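Local structure of listeria nuclear targeted protein A (Listeria monocytogenes, 4CIH) at residues 67-72 with 80-85; 109-114 with 119-124. The protein relieves repression of interferon-stimulated genes in the host cell by blocking the recruitment of the chromatin repressor BAHD1 to them. The protein carries 2 engineered substitutions. One frame throughout, in Å; residues are numbered along the deposited sequence.

Contact 1: 67-72 with 80-85; sequences DAIKRS and EAFKKI
Ser72 and Glu80 bring the two segments closest together, their CA atoms 4.3 Å apart. The hydroxyl of Ser72 is gripped by two hydrogen bonds. Ser72 OG donates to Glu80 OE1 at 3.1 Å and approaches from above the carboxylate plane, 39° out of it. The same oxygen accepts a hydrogen bond from Lys83 NZ at 3.2 Å. Ser72 is buried, and these two bonds fix the rotation of its hydroxyl. OG stands between the backbone N and the carbonyl carbon (chi1 62°), within range of both partners. The Glu80 chain bends at chi2 (87°), which folds its carboxylate back to Ser72 OG. Glu80 CB packs on Ser72 O at 3.2 Å. The carboxylate and the ammonium group share one hydroxyl, and their opposite charges would probably polarise it.

Beside this polar group lies an apolar patch. Ile69 CD1 meets the edge of the Phe82 ring, near its plane, 3.7 Å from Phe82 CD2. The two side chains cross at about a right angle. On its other branch, Ile69 CG2 lies 3.9 Å from Lys83 CG. Here the isoleucine and the lysine run past each other in opposite directions. Lys83 therefore works twice: its first carbons pack on Ile69, and its bent chain brings the amine to Ser72.

Leu64 touches both Ile69 and Lys83. Phe82 also packs on Leu132 and Leu139 of helix 121-139 and meets the ring of Phe86. Arg71, where the chain leaves helical geometry, forms a salt bridge with Asp67 through a long, weak bond, and a second one with Glu74.

The short helix 67-70 folds back on the start of helix 77-103 through the loop between them, at one end of the four-helical up-and-down bundle of LntA.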
ATOM      1  N   ASP A  67     -14.264  -2.849 -11.384  1.00 39.25           N
ATOM      2  CA  ASP A  67     -15.078  -2.013 -12.265  1.00 47.43           C
ATOM      3  C   ASP A  67     -15.625  -0.906 -11.412  1.00 43.11           C
ATOM      4  O   ASP A  67     -15.206   0.253 -11.530  1.00 40.08           O
ATOM      5  CB  ASP A  67     -16.190  -2.790 -12.971  1.00 52.60           C
ATOM      6  CG  ASP A  67     -17.087  -1.887 -13.817  1.00 56.18           C
ATOM      7  OD1 ASP A  67     -17.848  -1.101 -13.224  1.00 58.24           O
ATOM      8  OD2 ASP A  67     -17.060  -1.974 -15.072  1.00 61.57           O
ATOM      9  N   ALA A  68     -16.474  -1.310 -10.467  1.00 49.29           N
ATOM     10  CA  ALA A  68     -17.021  -0.421  -9.441  1.00 40.87           C
ATOM     11  C   ALA A  68     -15.980   0.449  -8.750  1.00 46.74           C
ATOM     12  O   ALA A  68     -16.337   1.533  -8.257  1.00 42.09           O
ATOM     13  CB  ALA A  68     -17.772  -1.234  -8.396  1.00 45.64           C
ATOM     14  N   ILE A  69     -14.720  -0.006  -8.666  1.00 44.07           N
ATOM     15  CA  ILE A  69     -13.660   0.862  -8.091  1.00 41.43           C
ATOM     16  C   ILE A  69     -13.219   1.962  -9.066  1.00 41.84           C
ATOM     17  O   ILE A  69     -13.074   3.122  -8.677  1.00 60.64           O
ATOM     18  CB  ILE A  69     -12.489   0.071  -7.420  1.00 38.74           C
ATOM     19  CG1 ILE A  69     -12.962  -0.583  -6.119  1.00 39.92           C
ATOM     20  CG2 ILE A  69     -11.319   0.966  -7.030  1.00 38.45           C
ATOM     21  CD1 ILE A  69     -13.415   0.402  -5.063  1.00 25.36           C
ATOM     22  N   LYS A  70     -13.018   1.611 -10.334  1.00 50.56           N
ATOM     23  CA  LYS A  70     -13.036   2.598 -11.423  1.00 47.85           C
ATOM     24  C   LYS A  70     -14.147   3.641 -11.235  1.00 40.87           C
ATOM     25  O   LYS A  70     -13.895   4.861 -11.096  1.00 36.62           O
ATOM     26  CB  LYS A  70     -13.278   1.870 -12.758  1.00 54.55           C
ATOM     27  CG  LYS A  70     -13.245   2.732 -14.021  1.00 59.48           C
ATOM     28  CD  LYS A  70     -11.811   2.945 -14.527  1.00 65.76           C
ATOM     29  CE  LYS A  70     -11.800   3.479 -15.958  1.00 69.44           C
ATOM     30  NZ  LYS A  70     -10.472   4.079 -16.370  1.00 64.08           N
ATOM     31  N   ARG A  71     -15.389   3.152 -11.245  1.00 42.38           N
ATOM     32  CA  ARG A  71     -16.571   4.002 -11.439  1.00 36.71           C
ATOM     33  C   ARG A  71     -17.018   4.607 -10.091  1.00 38.40           C
ATOM     34  O   ARG A  71     -17.989   5.362  -9.988  1.00 32.96           O
ATOM     35  CB  ARG A  71     -17.639   3.211 -12.209  1.00 39.29           C
ATOM     36  CG  ARG A  71     -17.008   2.122 -13.117  1.00 47.19           C
ATOM     37  CD  ARG A  71     -17.506   1.981 -14.565  1.00 34.06           C
ATOM     38  NE  ARG A  71     -18.932   1.676 -14.644  1.00 35.90           N
ATOM     39  CZ  ARG A  71     -19.851   2.578 -14.994  1.00 39.97           C
ATOM     40  NH1 ARG A  71     -19.475   3.806 -15.336  1.00 39.34           N
ATOM     41  NH2 ARG A  71     -21.139   2.274 -15.027  1.00 41.22           N
ATOM     42  N   SER A  72     -16.192   4.335  -9.082  1.00 39.60           N
ATOM     43  CA  SER A  72     -16.330   4.841  -7.710  1.00 40.22           C
ATOM     44  C   SER A  72     -17.239   6.048  -7.461  1.00 40.08           C
ATOM     45  O   SER A  72     -18.058   6.013  -6.547  1.00 46.86           O
ATOM     46  CB  SER A  72     -14.949   5.098  -7.095  1.00 44.41           C
ATOM     47  OG  SER A  72     -14.216   6.085  -7.805  1.00 48.12           O
ATOM     48  N   GLU A  80     -16.617   4.971  -3.119  1.00 34.66           N
ATOM     49  CA  GLU A  80     -15.597   5.895  -3.599  1.00 31.58           C
ATOM     50  C   GLU A  80     -14.748   6.313  -2.434  1.00 35.47           C
ATOM     51  O   GLU A  80     -13.529   6.453  -2.579  1.00 48.99           O
ATOM     52  CB  GLU A  80     -16.159   7.186  -4.224  1.00 35.48           C
ATOM     53  CG  GLU A  80     -15.396   8.468  -3.803  1.00 40.54           C
ATOM     54  CD  GLU A  80     -14.176   8.819  -4.684  1.00 38.63           C
ATOM     55  OE1 GLU A  80     -13.617   7.926  -5.330  1.00 29.69           O
ATOM     56  OE2 GLU A  80     -13.756   9.993  -4.763  1.00 40.29           O
ATOM     57  N   ALA A  81     -15.413   6.589  -1.317  1.00 37.96           N
ATOM     58  CA  ALA A  81     -14.769   6.968  -0.072  1.00 43.22           C
ATOM     59  C   ALA A  81     -13.602   6.047   0.153  1.00 44.74           C
ATOM     60  O   ALA A  81     -12.476   6.522   0.326  1.00 62.53           O
ATOM     61  CB  ALA A  81     -15.760   6.870   1.079  1.00 46.91           C
ATOM     62  N   PHE A  82     -13.869   4.740   0.071  1.00 45.18           N
ATOM     63  CA  PHE A  82     -12.880   3.662   0.224  1.00 44.88           C
ATOM     64  C   PHE A  82     -11.759   3.700  -0.805  1.00 48.22           C
ATOM     65  O   PHE A  82     -10.581   3.490  -0.486  1.00 47.94           O
ATOM     66  CB  PHE A  82     -13.589   2.289   0.160  1.00 37.41           C
ATOM     67  CG  PHE A  82     -12.676   1.159  -0.201  1.00 41.90           C
ATOM     68  CD1 PHE A  82     -11.714   0.719   0.709  1.00 39.83           C
ATOM     69  CD2 PHE A  82     -12.764   0.535  -1.451  1.00 30.72           C
ATOM     70  CE1 PHE A  82     -10.833  -0.291   0.380  1.00 30.61           C
ATOM     71  CE2 PHE A  82     -11.912  -0.501  -1.759  1.00 36.58           C
ATOM     72  CZ  PHE A  82     -10.937  -0.895  -0.855  1.00 34.97           C
ATOM     73  N   LYS A  83     -12.134   3.909  -2.063  1.00 51.25           N
ATOM     74  CA  LYS A  83     -11.143   4.002  -3.127  1.00 38.83           C
ATOM     75  C   LYS A  83     -10.279   5.217  -2.819  1.00 34.69           C
ATOM     76  O   LYS A  83      -9.056   5.179  -2.997  1.00 31.88           O
ATOM     77  CB  LYS A  83     -11.843   4.097  -4.503  1.00 40.68           C
ATOM     78  CG  LYS A  83     -11.009   4.588  -5.697  1.00 40.66           C
ATOM     79  CD  LYS A  83     -11.042   6.085  -5.951  1.00 30.39           C
ATOM     80  CE  LYS A  83     -10.321   6.455  -7.266  1.00 30.35           C
ATOM     81  NZ  LYS A  83     -11.207   6.929  -8.372  1.00 29.11           N
ATOM     82  N   LYS A  84     -10.924   6.304  -2.387  1.00 39.15           N
ATOM     83  CA  LYS A  84     -10.292   7.632  -2.279  1.00 36.61           C
ATOM     84  C   LYS A  84      -9.216   7.566  -1.230  1.00 35.63           C
ATOM     85  O   LYS A  84      -8.116   8.080  -1.415  1.00 45.51           O
ATOM     86  CB  LYS A  84     -11.340   8.687  -1.892  1.00 35.51           C
ATOM     87  CG  LYS A  84     -10.735   9.963  -1.347  1.00 38.85           C
ATOM     88  CD  LYS A  84     -11.799  11.037  -1.178  1.00 34.43           C
ATOM     89  CE  LYS A  84     -11.238  12.203  -0.403  1.00 30.74           C
ATOM     90  NZ  LYS A  84     -12.083  12.419   0.809  1.00 34.77           N
ATOM     91  N   ILE A  85      -9.551   6.918  -0.121  1.00 39.58           N
ATOM     92  CA  ILE A  85      -8.588   6.633   0.916  1.00 39.70           C
ATOM     93  C   ILE A  85      -7.618   5.562   0.431  1.00 45.05           C
ATOM     94  O   ILE A  85      -6.406   5.800   0.385  1.00 58.98           O
ATOM     95  CB  ILE A  85      -9.278   6.206   2.224  1.00 39.36           C
ATOM     96  CG1 ILE A  85      -8.259   6.019   3.340  1.00 44.57           C
ATOM     97  CG2 ILE A  85     -10.103   4.947   2.036  1.00 43.66           C
ATOM     98  CD1 ILE A  85      -8.283   7.133   4.350  1.00 34.97           C
TER

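Contact 2: 109-114 with 119-124; sequences DSEAVF and PNQIIF
Phe114 and Gln121 carry this contact almost alone. The CD1–CE1 edge of the Phe114 ring points into the face of the Gln121 side-chain amide, an edge-to-face meeting. Gln121 NE2 lies 3.4 Å from Phe114 CD1, and Gln121 CD lies 3.4 Å from Phe114 CE1. Gln121 CG is in the ring plane at the same edge, 3.6 Å from Phe114 CE1. Ring and amide planes stand 80° apart. The conformations explain the meeting. Phe114 CG lies opposite the backbone N (chi1 -165°). This turns the ring toward Gln121, although the bond to CB does not point that way. Gln121 CG lies anti to its carbonyl carbon (chi1 -70°), and the extended chain beyond it lays the amide against the ring edge. Glu111 is a more distant neighbour, with its OE2 4.4 Å from Gln121 NE2.

The Phe114 ring is buried. It also meets the ring of Tyr118 and packs on Arg96 and Val99 of helix 77-103. The ring C-H edge rests on the amide face as van der Waals packing, probably with a weak electrostatic part. The N-H and C=O bonds of the amide keep their in-plane directions for other partners.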
ATOM      1  N   ASP A 109      16.466  11.465  -3.812  1.00 39.49           N
ATOM      2  CA  ASP A 109      15.421  11.960  -4.670  1.00 47.67           C
ATOM      3  C   ASP A 109      14.049  11.791  -4.035  1.00 50.14           C
ATOM      4  O   ASP A 109      13.381  12.788  -3.734  1.00 39.35           O
ATOM      5  CB  ASP A 109      15.516  11.303  -6.049  1.00 47.97           C
ATOM      6  CG  ASP A 109      16.364  12.109  -6.990  1.00 48.84           C
ATOM      7  OD1 ASP A 109      16.341  13.349  -6.832  1.00 44.32           O
ATOM      8  OD2 ASP A 109      17.056  11.528  -7.861  1.00 54.95           O
ATOM      9  N   SER A 110      13.671  10.547  -3.733  1.00 45.92           N
ATOM     10  CA  SER A 110      12.308  10.306  -3.257  1.00 37.32           C
ATOM     11  C   SER A 110      12.030  10.740  -1.814  1.00 34.12           C
ATOM     12  O   SER A 110      10.867  10.815  -1.448  1.00 34.88           O
ATOM     13  CB  SER A 110      11.818   8.870  -3.554  1.00 30.62           C
ATOM     14  OG  SER A 110      12.634   7.921  -2.885  1.00 39.20           O
ATOM     15  N   GLU A 111      13.055  11.117  -1.038  1.00 35.17           N
ATOM     16  CA  GLU A 111      12.884  11.578   0.380  1.00 28.73           C
ATOM     17  C   GLU A 111      12.464  13.030   0.513  1.00 27.88           C
ATOM     18  O   GLU A 111      11.587  13.343   1.329  1.00 31.53           O
ATOM     19  CB  GLU A 111      14.173  11.412   1.205  1.00 25.89           C
ATOM     20  CG  GLU A 111      14.058  10.845   2.622  1.00 31.56           C
ATOM     21  CD  GLU A 111      13.022  11.457   3.539  1.00 39.65           C
ATOM     22  OE1 GLU A 111      13.355  12.424   4.283  1.00 44.59           O
ATOM     23  OE2 GLU A 111      11.904  10.893   3.609  1.00 43.87           O
ATOM     24  N   ALA A 112      13.136  13.920  -0.225  1.00 30.97           N
ATOM     25  CA  ALA A 112      12.649  15.303  -0.429  1.00 27.51           C
ATOM     26  C   ALA A 112      11.150  15.350  -0.753  1.00 30.37           C
ATOM     27  O   ALA A 112      10.359  15.922   0.001  1.00 39.66           O
ATOM     28  CB  ALA A 112      13.428  15.977  -1.544  1.00 26.47           C
ATOM     29  N   VAL A 113      10.801  14.842  -1.931  1.00 33.12           N
ATOM     30  CA  VAL A 113       9.433  14.755  -2.449  1.00 35.00           C
ATOM     31  C   VAL A 113       8.500  14.014  -1.499  1.00 39.95           C
ATOM     32  O   VAL A 113       7.273  14.183  -1.524  1.00 32.46           O
ATOM     33  CB  VAL A 113       9.478  13.948  -3.757  1.00 38.86           C
ATOM     34  CG1 VAL A 113       8.091  13.665  -4.318  1.00 34.56           C
ATOM     35  CG2 VAL A 113      10.411  14.618  -4.740  1.00 37.85           C
ATOM     36  N   PHE A 114       9.108  13.188  -0.655  1.00 45.07           N
ATOM     37  CA  PHE A 114       8.369  12.470   0.358  1.00 43.82           C
ATOM     38  C   PHE A 114       7.738  13.435   1.342  1.00 35.47           C
ATOM     39  O   PHE A 114       6.516  13.489   1.482  1.00 40.79           O
ATOM     40  CB  PHE A 114       9.276  11.472   1.100  1.00 41.59           C
ATOM     41  CG  PHE A 114       8.497  10.476   1.894  1.00 54.97           C
ATOM     42  CD1 PHE A 114       7.976  10.820   3.134  1.00 50.09           C
ATOM     43  CD2 PHE A 114       8.169   9.244   1.342  1.00 50.70           C
ATOM     44  CE1 PHE A 114       7.182   9.929   3.831  1.00 52.28           C
ATOM     45  CE2 PHE A 114       7.404   8.334   2.051  1.00 50.88           C
ATOM     46  CZ  PHE A 114       6.910   8.679   3.298  1.00 57.68           C
ATOM     47  N   PRO A 119       3.245  16.116   4.466  1.00 46.39           N
ATOM     48  CA  PRO A 119       3.559  17.071   5.522  1.00 44.04           C
ATOM     49  C   PRO A 119       3.835  16.414   6.880  1.00 43.38           C
ATOM     50  O   PRO A 119       4.871  16.695   7.500  1.00 38.94           O
ATOM     51  CB  PRO A 119       2.296  17.937   5.577  1.00 40.49           C
ATOM     52  CG  PRO A 119       1.803  17.947   4.157  1.00 37.43           C
ATOM     53  CD  PRO A 119       2.299  16.694   3.489  1.00 43.66           C
ATOM     54  N   ASN A 120       2.965  15.489   7.295  1.00 40.82           N
ATOM     55  CA  ASN A 120       2.994  14.965   8.671  1.00 35.59           C
ATOM     56  C   ASN A 120       2.911  13.461   8.741  1.00 40.74           C
ATOM     57  O   ASN A 120       1.818  12.882   8.845  1.00 44.70           O
ATOM     58  CB  ASN A 120       1.863  15.583   9.453  1.00 34.26           C
ATOM     59  CG  ASN A 120       2.181  16.984   9.810  1.00 37.45           C
ATOM     60  OD1 ASN A 120       3.321  17.375   9.628  1.00 29.76           O
ATOM     61  ND2 ASN A 120       1.196  17.769  10.248  1.00 39.77           N
ATOM     62  N   GLN A 121       4.071  12.824   8.663  1.00 43.85           N
ATOM     63  CA  GLN A 121       4.081  11.452   8.171  1.00 48.41           C
ATOM     64  C   GLN A 121       3.271  10.457   8.979  1.00 52.18           C
ATOM     65  O   GLN A 121       2.747   9.504   8.406  1.00 57.65           O
ATOM     66  CB  GLN A 121       5.492  10.944   8.008  1.00 41.00           C
ATOM     67  CG  GLN A 121       6.237  11.603   6.875  1.00 38.90           C
ATOM     68  CD  GLN A 121       7.686  11.249   6.976  1.00 35.05           C
ATOM     69  OE1 GLN A 121       8.016  10.313   7.692  1.00 30.48           O
ATOM     70  NE2 GLN A 121       8.558  11.978   6.286  1.00 36.62           N
ATOM     71  N   ILE A 122       3.153  10.673  10.287  1.00 48.40           N
ATOM     72  CA  ILE A 122       2.358   9.758  11.124  1.00 51.69           C
ATOM     73  C   ILE A 122       0.866  10.127  11.145  1.00 51.78           C
ATOM     74  O   ILE A 122      -0.018   9.271  10.953  1.00 52.40           O
ATOM     75  CB  ILE A 122       2.932   9.697  12.558  1.00 56.87           C
ATOM     76  CG1 ILE A 122       4.398   9.233  12.525  1.00 53.41           C
ATOM     77  CG2 ILE A 122       2.072   8.816  13.450  1.00 51.88           C
ATOM     78  CD1 ILE A 122       5.238   9.739  13.680  1.00 48.16           C
ATOM     79  N   ILE A 123       0.599  11.414  11.372  1.00 48.61           N
ATOM     80  CA  ILE A 123      -0.742  11.977  11.345  1.00 37.85           C
ATOM     81  C   ILE A 123      -1.502  11.507  10.079  1.00 47.33           C
ATOM     82  O   ILE A 123      -2.748  11.360  10.072  1.00 41.10           O
ATOM     83  CB  ILE A 123      -0.658  13.523  11.399  1.00 47.65           C
ATOM     84  CG1 ILE A 123       0.167  14.017  12.606  1.00 42.54           C
ATOM     85  CG2 ILE A 123      -2.035  14.184  11.266  1.00 45.40           C
ATOM     86  CD1 ILE A 123       0.123  13.173  13.877  1.00 34.91           C
ATOM     87  N   PHE A 124      -0.746  11.280   9.007  1.00 38.71           N
ATOM     88  CA  PHE A 124      -1.278  10.618   7.813  1.00 34.76           C
ATOM     89  C   PHE A 124      -1.393   9.072   7.941  1.00 35.99           C
ATOM     90  O   PHE A 124      -2.477   8.548   7.720  1.00 39.44           O
ATOM     91  CB  PHE A 124      -0.451  11.023   6.583  1.00 32.96           C
ATOM     92  CG  PHE A 124      -1.102  10.685   5.275  1.00 36.91           C
ATOM     93  CD1 PHE A 124      -0.963   9.420   4.721  1.00 36.68           C
ATOM     94  CD2 PHE A 124      -1.862  11.618   4.605  1.00 29.09           C
ATOM     95  CE1 PHE A 124      -1.574   9.109   3.517  1.00 39.61           C
ATOM     96  CE2 PHE A 124      -2.458  11.317   3.396  1.00 31.19           C
ATOM     97  CZ  PHE A 124      -2.305  10.079   2.840  1.00 39.12           C
TER

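In the fold
Contacts 1 and 2 follow one another along the chain: contact 1 closes before contact 2 opens. Their centres are 24 Å apart, and their nearest atoms are about 6 Å apart without touching. Each centre lies about 15 Å from the centre of the chain. The two long helices, 77-103 and 121-139, each run from one contact to the other. Helix 77-103 supplies segment 80-85 to contact 1, and farther along its Glu95 and Val99 touch Ser110 of contact 2. Helix 121-139 begins in contact 2, and its Arg128 and Lys131 touch Ile85 of segment 80-85. Each contact joins a short helix (67-70 or 109-117) to a long one (77-103 or 121-139).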